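Local structure of molinate hydrolase (Gulosibacter molinativorax, 4UB9) at residues 309-314 with 359-364; 328-333 with 405-410. The protein probably hydrolyses the thiocarbamate herbicide molinate, as a zinc-binding member of the amidohydrolase family. All blocks are in the same frame, centred on the assembly; numbering follows the deposited sequence.

Contact 1: 309-314 with 359-364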
ATOM      1  N   ALA A 309     -24.554  11.136  11.327  1.00 34.14           N
ATOM      2  CA  ALA A 309     -25.585  11.038  12.346  1.00 35.40           C
ATOM      3  C   ALA A 309     -26.429  12.300  12.291  1.00 31.62           C
ATOM      4  O   ALA A 309     -25.918  13.378  12.048  1.00 34.41           O
ATOM      5  CB  ALA A 309     -24.951  10.865  13.712  1.00 35.23           C
ATOM      6  N   PRO A 310     -27.743  12.159  12.419  1.00 33.04           N
ATOM      7  CA  PRO A 310     -28.623  13.328  12.244  1.00 29.17           C
ATOM      8  C   PRO A 310     -28.527  14.345  13.364  1.00 29.42           C
ATOM      9  O   PRO A 310     -28.440  14.003  14.520  1.00 29.01           O
ATOM     10  CB  PRO A 310     -30.027  12.719  12.177  1.00 28.62           C
ATOM     11  CG  PRO A 310     -29.923  11.445  12.924  1.00 34.09           C
ATOM     12  CD  PRO A 310     -28.496  10.929  12.756  1.00 32.76           C
ATOM     13  N   ILE A 311     -28.560  15.607  12.985  1.00 31.80           N
ATOM     14  CA  ILE A 311     -28.463  16.678  13.938  1.00 33.95           C
ATOM     15  C   ILE A 311     -29.720  16.692  14.827  1.00 36.84           C
ATOM     16  O   ILE A 311     -30.806  16.729  14.315  1.00 34.49           O
ATOM     17  CB  ILE A 311     -28.330  18.031  13.261  1.00 36.86           C
ATOM     18  CG1 ILE A 311     -27.018  18.099  12.503  1.00 41.16           C
ATOM     19  CG2 ILE A 311     -28.371  19.128  14.309  1.00 39.26           C
ATOM     20  CD1 ILE A 311     -26.809  19.404  11.765  1.00 40.42           C
ATOM     21  N   PRO A 312     -29.559  16.644  16.152  1.00 37.96           N
ATOM     22  CA  PRO A 312     -30.726  16.682  17.025  1.00 35.72           C
ATOM     23  C   PRO A 312     -31.393  18.026  17.050  1.00 35.56           C
ATOM     24  O   PRO A 312     -30.770  19.081  16.820  1.00 38.30           O
ATOM     25  CB  PRO A 312     -30.165  16.386  18.413  1.00 35.90           C
ATOM     26  CG  PRO A 312     -28.719  16.019  18.217  1.00 37.50           C
ATOM     27  CD  PRO A 312     -28.298  16.613  16.904  1.00 36.09           C
ATOM     28  N   GLU A 313     -32.671  17.977  17.362  1.00 36.85           N
ATOM     29  CA  GLU A 313     -33.520  19.159  17.412  1.00 39.36           C
ATOM     30  C   GLU A 313     -32.941  20.208  18.345  1.00 36.31           C
ATOM     31  O   GLU A 313     -32.896  21.387  18.034  1.00 44.15           O
ATOM     32  CB  GLU A 313     -34.934  18.734  17.811  1.00 42.56           C
ATOM     33  CG  GLU A 313     -36.019  19.597  17.193  1.00 51.87           C
ATOM     34  CD  GLU A 313     -35.888  19.787  15.673  1.00 58.10           C
ATOM     35  OE1 GLU A 313     -35.931  18.795  14.914  1.00 56.16           O
ATOM     36  OE2 GLU A 313     -35.783  20.950  15.222  1.00 65.84           O
ATOM     37  N   GLU A 314     -32.454  19.759  19.486  1.00 35.75           N
ATOM     38  CA  GLU A 314     -31.902  20.643  20.509  1.00 41.52           C
ATOM     39  C   GLU A 314     -30.758  21.517  19.968  1.00 39.83           C
ATOM     40  O   GLU A 314     -30.610  22.676  20.333  1.00 43.27           O
ATOM     41  CB  GLU A 314     -31.431  19.766  21.683  1.00 54.92           C
ATOM     42  CG  GLU A 314     -30.792  20.535  22.810  1.00 66.77           C
ATOM     43  CD  GLU A 314     -29.804  19.777  23.702  1.00 77.57           C
ATOM     44  OE1 GLU A 314     -30.199  18.711  24.227  1.00 77.36           O
ATOM     45  OE2 GLU A 314     -28.654  20.283  23.922  1.00 82.88           O
ATOM     46  N   VAL A 359     -31.185  19.901   4.616  1.00 33.64           N
ATOM     47  CA  VAL A 359     -32.587  20.176   4.373  1.00 34.19           C
ATOM     48  C   VAL A 359     -33.262  20.752   5.617  1.00 35.42           C
ATOM     49  O   VAL A 359     -34.006  21.731   5.538  1.00 37.29           O
ATOM     50  CB  VAL A 359     -33.342  18.895   3.948  1.00 34.30           C
ATOM     51  CG1 VAL A 359     -34.862  19.125   3.987  1.00 35.17           C
ATOM     52  CG2 VAL A 359     -32.954  18.472   2.550  1.00 31.40           C
ATOM     53  N   ARG A 360     -33.031  20.091   6.747  1.00 37.37           N
ATOM     54  CA  ARG A 360     -33.630  20.502   8.021  1.00 33.04           C
ATOM     55  C   ARG A 360     -33.097  21.847   8.494  1.00 37.00           C
ATOM     56  O   ARG A 360     -33.838  22.645   9.077  1.00 37.23           O
ATOM     57  CB  ARG A 360     -33.429  19.451   9.076  1.00 34.24           C
ATOM     58  CG  ARG A 360     -34.212  18.186   8.754  1.00 35.46           C
ATOM     59  CD  ARG A 360     -33.845  17.036   9.683  1.00 36.23           C
ATOM     60  NE  ARG A 360     -33.908  17.476  11.073  1.00 36.90           N
ATOM     61  CZ  ARG A 360     -33.036  17.201  12.028  1.00 35.58           C
ATOM     62  NH1 ARG A 360     -31.948  16.466  11.814  1.00 40.97           N
ATOM     63  NH2 ARG A 360     -33.255  17.700  13.208  1.00 41.40           N
ATOM     64  N   MET A 361     -31.846  22.145   8.189  1.00 31.50           N
ATOM     65  CA  MET A 361     -31.314  23.431   8.563  1.00 32.71           C
ATOM     66  C   MET A 361     -32.007  24.554   7.796  1.00 34.38           C
ATOM     67  O   MET A 361     -32.268  25.642   8.322  1.00 39.00           O
ATOM     68  CB  MET A 361     -29.822  23.482   8.322  1.00 31.92           C
ATOM     69  CG  MET A 361     -29.078  22.499   9.176  1.00 36.45           C
ATOM     70  SD  MET A 361     -28.512  23.152  10.760  1.00 44.80           S
ATOM     71  CE  MET A 361     -27.139  24.184  10.189  1.00 39.26           C
ATOM     72  N   ILE A 362     -32.191  24.320   6.518  1.00 35.72           N
ATOM     73  CA  ILE A 362     -32.800  25.295   5.641  1.00 36.41           C
ATOM     74  C   ILE A 362     -34.222  25.528   6.123  1.00 37.95           C
ATOM     75  O   ILE A 362     -34.648  26.657   6.274  1.00 36.86           O
ATOM     76  CB  ILE A 362     -32.821  24.786   4.184  1.00 38.43           C
ATOM     77  CG1 ILE A 362     -31.441  24.924   3.548  1.00 35.53           C
ATOM     78  CG2 ILE A 362     -33.855  25.546   3.322  1.00 39.25           C
ATOM     79  CD1 ILE A 362     -31.194  23.963   2.394  1.00 38.64           C
ATOM     80  N   LYS A 363     -34.927  24.428   6.334  1.00 36.55           N
ATOM     81  CA  LYS A 363     -36.314  24.432   6.742  1.00 40.03           C
ATOM     82  C   LYS A 363     -36.525  25.127   8.066  1.00 38.87           C
ATOM     83  O   LYS A 363     -37.451  25.894   8.229  1.00 41.87           O
ATOM     84  CB  LYS A 363     -36.860  22.997   6.824  1.00 47.51           C
ATOM     85  CG  LYS A 363     -38.319  22.917   7.267  1.00 56.35           C
ATOM     86  CD  LYS A 363     -39.228  23.844   6.429  1.00 68.26           C
ATOM     87  CE  LYS A 363     -40.282  24.623   7.233  1.00 74.81           C
ATOM     88  NZ  LYS A 363     -41.642  24.033   7.095  1.00 77.27           N
ATOM     89  N   ALA A 364     -35.622  24.926   8.995  1.00 36.92           N
ATOM     90  CA  ALA A 364     -35.721  25.622  10.280  1.00 37.45           C
ATOM     91  C   ALA A 364     -35.289  27.083  10.211  1.00 36.65           C
ATOM     92  O   ALA A 364     -35.399  27.807  11.175  1.00 44.22           O
ATOM     93  CB  ALA A 364     -34.915  24.888  11.339  1.00 34.65           C
TER
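Arg360 reaches from helix 353-363 to the turn that leads into helix 313-322 and clasps the carbonyl oxygen of Ile311 between its two terminal nitrogens. NH1 lies 2.8 Å from Ile311 O, in the carbonyl plane and on a lone pair, while NH2 lies 2.9 Å from the same Ile311 O, more nearly in line with the C=O bond. Neither bond is straight, NH1 giving 146° at its hydrogen, as expected when two N-H groups converge on one atom. The oxygen stays almost in the guanidinium plane, so it is met edge-on. A bend at chi3 (50°) turns the head of the long arginine chain toward this target. Pro310 CB stands obliquely to the guanidinium, 4.2 Å from Arg360 NH1.

Glu313, whose chain is bent at chi2, brings OE1 to 3.4 Å from Arg360 NH2 in a salt bridge with a weak hydrogen bond; carboxylate and guanidinium planes are 64° apart, so the two groups do not pair flat. Beside this polar part, Ile311 CD1 meets Met361 SD at 4.2 Å. The isoleucine also packs on Ile316, Leu286 and Leu289, and Met361 on Leu319, so branched and flexible apolar chains fill the inner side.

Pro312, at the N-cap, lacks an N-H, and the peptide before it turns its oxygen to Arg360 while Ile311 N is bonded to Asn357 OD1. Helix 353-363 thus holds both polar backbone atoms of Ile311, fixing the entry to helix 313-322, and Glu313 probably tempers the arginine's charge.

Contact 2: 328-333 with 405-410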
ATOM      1  N   VAL A 328     -22.317  25.573   5.226  1.00 32.80           N
ATOM      2  CA  VAL A 328     -22.624  24.196   4.834  1.00 31.80           C
ATOM      3  C   VAL A 328     -22.186  24.014   3.414  1.00 28.60           C
ATOM      4  O   VAL A 328     -21.996  24.993   2.690  1.00 25.20           O
ATOM      5  CB  VAL A 328     -24.094  23.848   4.942  1.00 33.35           C
ATOM      6  CG1 VAL A 328     -24.577  24.087   6.359  1.00 36.82           C
ATOM      7  CG2 VAL A 328     -24.895  24.679   3.979  1.00 34.98           C
ATOM      8  N   GLN A 329     -21.895  22.763   3.084  1.00 29.44           N
ATOM      9  CA  GLN A 329     -21.258  22.418   1.784  1.00 34.80           C
ATOM     10  C   GLN A 329     -22.037  21.282   1.182  1.00 35.91           C
ATOM     11  O   GLN A 329     -21.805  20.122   1.508  1.00 37.05           O
ATOM     12  CB  GLN A 329     -19.800  22.038   1.932  1.00 35.07           C
ATOM     13  CG  GLN A 329     -18.979  23.255   2.309  1.00 41.49           C
ATOM     14  CD  GLN A 329     -17.539  22.954   2.643  1.00 41.37           C
ATOM     15  OE1 GLN A 329     -16.996  21.923   2.260  1.00 46.79           O
ATOM     16  NE2 GLN A 329     -16.916  23.869   3.328  1.00 41.02           N
ATOM     17  N   PRO A 330     -23.037  21.631   0.376  1.00 36.64           N
ATOM     18  CA  PRO A 330     -23.897  20.649  -0.179  1.00 36.24           C
ATOM     19  C   PRO A 330     -23.470  20.242  -1.567  1.00 34.02           C
ATOM     20  O   PRO A 330     -22.589  20.806  -2.201  1.00 37.40           O
ATOM     21  CB  PRO A 330     -25.208  21.396  -0.256  1.00 32.49           C
ATOM     22  CG  PRO A 330     -24.759  22.743  -0.707  1.00 35.64           C
ATOM     23  CD  PRO A 330     -23.501  22.996   0.060  1.00 35.64           C
ATOM     24  N   THR A 331     -24.214  19.287  -2.028  1.00 35.76           N
ATOM     25  CA  THR A 331     -23.990  18.654  -3.260  1.00 38.85           C
ATOM     26  C   THR A 331     -25.346  18.661  -3.994  1.00 39.10           C
ATOM     27  O   THR A 331     -26.395  18.544  -3.371  1.00 35.90           O
ATOM     28  CB  THR A 331     -23.487  17.273  -2.901  1.00 42.06           C
ATOM     29  OG1 THR A 331     -22.614  16.800  -3.918  1.00 59.60           O
ATOM     30  CG2 THR A 331     -24.590  16.385  -2.604  1.00 37.79           C
ATOM     31  N   THR A 332     -25.332  18.904  -5.296  1.00 39.67           N
ATOM     32  CA  THR A 332     -26.570  18.908  -6.073  1.00 34.34           C
ATOM     33  C   THR A 332     -27.098  17.506  -6.198  1.00 36.79           C
ATOM     34  O   THR A 332     -26.395  16.518  -5.976  1.00 37.99           O
ATOM     35  CB  THR A 332     -26.381  19.449  -7.488  1.00 31.99           C
ATOM     36  OG1 THR A 332     -25.464  18.627  -8.207  1.00 33.53           O
ATOM     37  CG2 THR A 332     -25.871  20.859  -7.480  1.00 35.34           C
ATOM     38  N   ILE A 333     -28.344  17.397  -6.593  1.00 35.39           N
ATOM     39  CA  ILE A 333     -28.955  16.063  -6.805  1.00 36.52           C
ATOM     40  C   ILE A 333     -28.160  15.200  -7.779  1.00 35.40           C
ATOM     41  O   ILE A 333     -27.891  14.043  -7.523  1.00 38.44           O
ATOM     42  CB  ILE A 333     -30.396  16.227  -7.337  1.00 41.81           C
ATOM     43  CG1 ILE A 333     -31.289  16.735  -6.188  1.00 43.11           C
ATOM     44  CG2 ILE A 333     -30.936  14.908  -7.898  1.00 37.80           C
ATOM     45  CD1 ILE A 333     -32.573  17.400  -6.652  1.00 42.65           C
ATOM     46  N   MET A 405     -25.596  27.557  -4.597  1.00 31.94           N
ATOM     47  CA  MET A 405     -26.914  28.204  -4.650  1.00 31.36           C
ATOM     48  C   MET A 405     -27.953  27.326  -5.283  1.00 31.39           C
ATOM     49  O   MET A 405     -29.015  27.076  -4.731  1.00 30.92           O
ATOM     50  CB  MET A 405     -26.812  29.515  -5.379  1.00 32.56           C
ATOM     51  CG  MET A 405     -26.253  30.608  -4.474  1.00 33.59           C
ATOM     52  SD  MET A 405     -26.209  32.219  -5.254  1.00 39.03           S
ATOM     53  CE  MET A 405     -25.061  33.150  -4.270  1.00 41.27           C
ATOM     54  N   GLN A 406     -27.590  26.735  -6.389  1.00 32.82           N
ATOM     55  CA  GLN A 406     -28.486  25.760  -7.051  1.00 34.96           C
ATOM     56  C   GLN A 406     -28.809  24.594  -6.133  1.00 32.61           C
ATOM     57  O   GLN A 406     -29.973  24.231  -5.963  1.00 37.60           O
ATOM     58  CB  GLN A 406     -27.824  25.254  -8.362  1.00 37.87           C
ATOM     59  CG  GLN A 406     -28.667  24.215  -9.073  1.00 42.32           C
ATOM     60  CD  GLN A 406     -27.996  23.679 -10.318  1.00 39.92           C
ATOM     61  OE1 GLN A 406     -27.245  24.379 -10.982  1.00 45.06           O
ATOM     62  NE2 GLN A 406     -28.214  22.427 -10.587  1.00 37.18           N
ATOM     63  N   ALA A 407     -27.769  24.002  -5.512  1.00 31.91           N
ATOM     64  CA  ALA A 407     -27.987  22.830  -4.628  1.00 29.70           C
ATOM     65  C   ALA A 407     -28.900  23.185  -3.464  1.00 30.90           C
ATOM     66  O   ALA A 407     -29.739  22.403  -3.039  1.00 29.52           O
ATOM     67  CB  ALA A 407     -26.685  22.321  -4.085  1.00 30.24           C
ATOM     68  N   MET A 408     -28.685  24.370  -2.904  1.00 32.65           N
ATOM     69  CA  MET A 408     -29.455  24.764  -1.709  1.00 34.01           C
ATOM     70  C   MET A 408     -30.941  24.960  -2.085  1.00 32.02           C
ATOM     71  O   MET A 408     -31.820  24.473  -1.417  1.00 29.59           O
ATOM     72  CB  MET A 408     -28.834  26.007  -1.059  1.00 36.28           C
ATOM     73  CG  MET A 408     -27.494  25.713  -0.368  1.00 38.97           C
ATOM     74  SD  MET A 408     -27.613  24.456   0.942  1.00 40.29           S
ATOM     75  CE  MET A 408     -27.916  25.503   2.350  1.00 45.31           C
ATOM     76  N   VAL A 409     -31.165  25.650  -3.194  1.00 32.14           N
ATOM     77  CA  VAL A 409     -32.490  25.880  -3.706  1.00 31.21           C
ATOM     78  C   VAL A 409     -33.163  24.559  -4.021  1.00 34.09           C
ATOM     79  O   VAL A 409     -34.310  24.384  -3.674  1.00 36.75           O
ATOM     80  CB  VAL A 409     -32.465  26.785  -4.927  1.00 31.47           C
ATOM     81  CG1 VAL A 409     -33.841  26.839  -5.599  1.00 32.05           C
ATOM     82  CG2 VAL A 409     -32.027  28.178  -4.499  1.00 30.09           C
ATOM     83  N   GLU A 410     -32.460  23.596  -4.624  1.00 33.92           N
ATOM     84  CA  GLU A 410     -33.028  22.212  -4.799  1.00 33.19           C
ATOM     85  C   GLU A 410     -33.517  21.601  -3.491  1.00 32.88           C
ATOM     86  O   GLU A 410     -34.403  20.780  -3.467  1.00 30.79           O
ATOM     87  CB  GLU A 410     -32.004  21.214  -5.376  1.00 35.37           C
ATOM     88  CG  GLU A 410     -31.593  21.437  -6.828  1.00 42.10           C
ATOM     89  CD  GLU A 410     -30.424  20.544  -7.294  1.00 43.58           C
ATOM     90  OE1 GLU A 410     -29.891  19.721  -6.506  1.00 41.36           O
ATOM     91  OE2 GLU A 410     -30.010  20.734  -8.456  1.00 46.08           O
TER
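In this amidohydrolase of the TIM-barrel clan, the loop Val328 to Ile333 follows strand 326-328, starts helix 333-341 and packs against residues 405-410 of helix 400-410. Met408 meets Val328 and Pro330: its CE is 3.5 Å from Val328 CG2, and its SD is 3.7 Å from Pro330 CG, the proline ring and the thioether chain crossing at about a right angle. Val328 itself lies about 6 Å, side chain to side chain, from the zinc ligand His302. The bend at chi2 (-59°) curls the unbranched methionine toward both partners. Ala407 points at the loop, and its small CB lets the backbones approach closely, with Pro330 CG at 3.9 Å and Thr332 CG2 at 3.8 Å from that methyl.

Thr332 is the N-cap of helix 333-341, its OG1 bonded to Gln335 N and to Glu392 OE1. Glu410, extended beyond CG, takes the N-H of Ile333, the residue after the cap: Ile333 N lies 2.8 Å from Glu410 OE1 in a nearly straight bond (163°). The N-H arrives on the syn side, 16° out of the carboxylate plane. Ile333 CG1 and CD1 lie against that carboxylate. The other oxygen, Glu410 OE2, accepts from Gln406 NE2 at 3.3 Å, one turn back, and Gln406 NE2 also bonds Glu392 OE2. A glutamine replacing Glu410 would probably weaken this end, losing the negative charge beside the helix start and, if its amide nitrogen faced Ile333 N, leaving that N-H without its acceptor.

Apolar packing round Val328 and Pro330 thus passes into a charged helix start, where the carboxylates of Glu410 and Glu392 are likely to be favoured by the helix dipole.

The segments alternate along the chain, 309-314, 328-333, 359-364, then 405-410, so the two contacts interlock, with their centres about 15 Å apart on one side of the chain's centre. Helix 313-322 links the first segment to strand 326-328, which leads into the second. Helix 353-363 serves both: Asp358 packs on Val328 and Pro330 of contact 2, and Ile362 CD1 lies 3.6 Å from Met408 CE. Contact 1, partly buried, is centred about 23 Å from the chain's centre, and buried contact 2 about 15 Å. Contact 1 joins helix 353-363 to the start of helix 313-322; contact 2 sets helix 400-410 against the loop after strand 326-328, closer to the zinc ligand His302.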